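Local coordinates for protein transcriptional regulator (GntR family) (Enterococcus faecalis, PDB 3DDV) that probably regulates transcription as a GntR-family repressor or activator, its UTRA domain being the part expected to sense a small effector molecule, at residues A96-A101 with I106-A111. Residues are numbered along the deposited sequence; the frame is centred on the assembly and turned at random.
Sequences ASEQIA and IKRGDA
Ala96 meets the turn 107-110 with both of its backbone polar groups: its N donates to Asp110 O (2.6 Å), and its O takes the N-H of Gly109 (3.0 Å) on a lone pair, nearly straight. Its methyl is small enough to sit against the backbone oxygens of Lys107 and Asp110, and it also touches Ile106 CD1. Five residues later, in helix 98-104, Ala101 makes one backbone bond across, its O accepting from Ile106 N at 3.1 Å while its CB packs against the backbone from Ile106 to Arg108. Ile106 holds CG1 between its backbone N and carbonyl carbon (chi1 63°), against Ala101, and the extended chi2 carries CD1 on to Ala96; Ile112 of strand 111-121 touches Ala96 and Ile106, extending this close-packed side, where both alanines are buried. Gly109 supplies the positive phi (98°) of the type II turn, and Asp110 braces it, OD2 receiving Lys107 N from above the carboxylate plane. The solvent side is looser. There the long chain of Arg108 bends at chi2 and lays one guanidinium face over Ser97 CA, but its NH1 reaches Glu98 OE1 only in a long salt bridge of 4.0 Å, the two planes 52° apart. Ser97 is the N-cap, its short hydroxyl reaching back to accept from Ile100 N (3.1 Å). Helix 98-104, thus capped, and the loop returning past its N-terminal end through a type II beta turn form the helical connection between antiparallel neighbours 84-95 and 111-121 in the UTRA-domain sheet.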
loop_
_atom_site.group_PDB
_atom_site.type_symbol
_atom_site.label_atom_id
_atom_site.label_comp_id
_atom_site.label_asym_id
_atom_site.label_seq_id
_atom_site.Cartn_x
_atom_site.Cartn_y
_atom_site.Cartn_z
ATOM N N ALA B 96 16.313 17.459 11.877
ATOM C CA ALA B 96 16.454 18.308 13.077
ATOM C C ALA B 96 16.707 19.748 12.697
ATOM O O ALA B 96 17.561 20.023 11.860
ATOM C CB ALA B 96 17.576 17.819 13.925
ATOM N N SER B 97 15.938 20.664 13.283
ATOM C CA SER B 97 16.222 22.111 13.185
ATOM C C SER B 97 17.453 22.468 14.045
ATOM O O SER B 97 17.948 21.654 14.858
ATOM C CB SER B 97 15.026 22.937 13.628
ATOM O OG SER B 97 14.952 22.951 15.038
ATOM N N GLU B 98 17.961 23.680 13.854
ATOM C CA GLU B 98 19.149 24.100 14.585
ATOM C C GLU B 98 18.830 23.988 16.055
ATOM O O GLU B 98 19.578 23.408 16.838
ATOM C CB GLU B 98 19.478 25.538 14.236
ATOM C CG GLU B 98 20.715 26.137 14.941
ATOM C CD GLU B 98 20.703 27.689 14.829
ATOM O OE1 GLU B 98 20.140 28.247 13.823
ATOM O OE2 GLU B 98 21.242 28.347 15.763
ATOM N N GLN B 99 17.670 24.539 16.387
ATOM C CA GLN B 99 17.125 24.562 17.736
ATOM C C GLN B 99 17.004 23.169 18.376
ATOM O O GLN B 99 17.574 22.891 19.443
ATOM C CB GLN B 99 15.751 25.253 17.663
ATOM C CG GLN B 99 15.086 25.464 18.976
ATOM C CD GLN B 99 15.971 26.236 19.947
ATOM O OE1 GLN B 99 16.944 25.684 20.546
ATOM N NE2 GLN B 99 15.636 27.535 20.124
ATOM N N ILE B 100 16.271 22.286 17.710
ATOM C CA ILE B 100 16.099 20.925 18.218
ATOM C C ILE B 100 17.412 20.172 18.225
ATOM O O ILE B 100 17.629 19.328 19.077
ATOM C CB ILE B 100 14.977 20.158 17.460
ATOM C CG1 ILE B 100 13.641 20.449 18.157
ATOM C CG2 ILE B 100 15.263 18.640 17.433
ATOM C CD1 ILE B 100 12.523 20.466 17.255
ATOM N N ALA B 101 18.301 20.512 17.305
ATOM C CA ALA B 101 19.637 19.961 17.347
ATOM C C ALA B 101 20.345 20.365 18.657
ATOM O O ALA B 101 20.878 19.485 19.367
ATOM C CB ALA B 101 20.413 20.409 16.152
ATOM N N ILE B 106 22.558 16.964 18.873
ATOM C CA ILE B 106 22.807 16.305 17.599
ATOM C C ILE B 106 22.981 17.452 16.626
ATOM O O ILE B 106 23.012 18.606 17.077
ATOM C CB ILE B 106 21.644 15.359 17.202
ATOM C CG1 ILE B 106 20.340 16.153 16.997
ATOM C CG2 ILE B 106 21.478 14.256 18.265
ATOM C CD1 ILE B 106 19.119 15.287 16.871
ATOM N N LYS B 107 23.069 17.153 15.320
ATOM C CA LYS B 107 23.362 18.176 14.275
ATOM C C LYS B 107 22.132 18.594 13.467
ATOM O O LYS B 107 21.303 17.732 13.195
ATOM C CB LYS B 107 24.408 17.614 13.293
ATOM C CG LYS B 107 25.638 16.925 13.975
ATOM C CD LYS B 107 27.007 17.141 13.193
ATOM C CE LYS B 107 28.286 16.953 14.100
ATOM N NZ LYS B 107 28.735 15.528 14.244
ATOM N N ARG B 108 22.029 19.877 13.058
ATOM C CA ARG B 108 21.005 20.320 12.071
ATOM C C ARG B 108 21.063 19.213 11.003
ATOM O O ARG B 108 22.136 18.664 10.740
ATOM C CB ARG B 108 21.231 21.798 11.498
ATOM C CG ARG B 108 20.106 22.460 10.489
ATOM C CD ARG B 108 19.567 24.016 10.778
ATOM N NE ARG B 108 18.149 24.329 10.288
ATOM C CZ ARG B 108 17.261 25.253 10.772
ATOM N NH1 ARG B 108 17.548 26.040 11.768
ATOM N NH2 ARG B 108 16.042 25.412 10.263
ATOM N N GLY B 109 19.909 18.809 10.477
ATOM C CA GLY B 109 19.865 17.819 9.437
ATOM C C GLY B 109 19.565 16.419 9.915
ATOM O O GLY B 109 18.990 15.629 9.174
ATOM N N ASP B 110 19.951 16.092 11.136
ATOM C CA ASP B 110 19.818 14.731 11.637
ATOM C C ASP B 110 18.374 14.289 11.694
ATOM O O ASP B 110 17.469 15.088 11.731
ATOM C CB ASP B 110 20.453 14.603 13.035
ATOM C CG ASP B 110 21.945 14.343 12.988
ATOM O OD1 ASP B 110 22.449 14.162 11.871
ATOM O OD2 ASP B 110 22.606 14.303 14.057
ATOM N N ALA B 111 18.188 12.988 11.729
ATOM C CA ALA B 111 16.894 12.365 11.502
ATOM C C ALA B 111 16.028 12.327 12.739
ATOM O O ALA B 111 16.425 11.737 13.760
ATOM C CB ALA B 111 17.111 10.931 11.018
#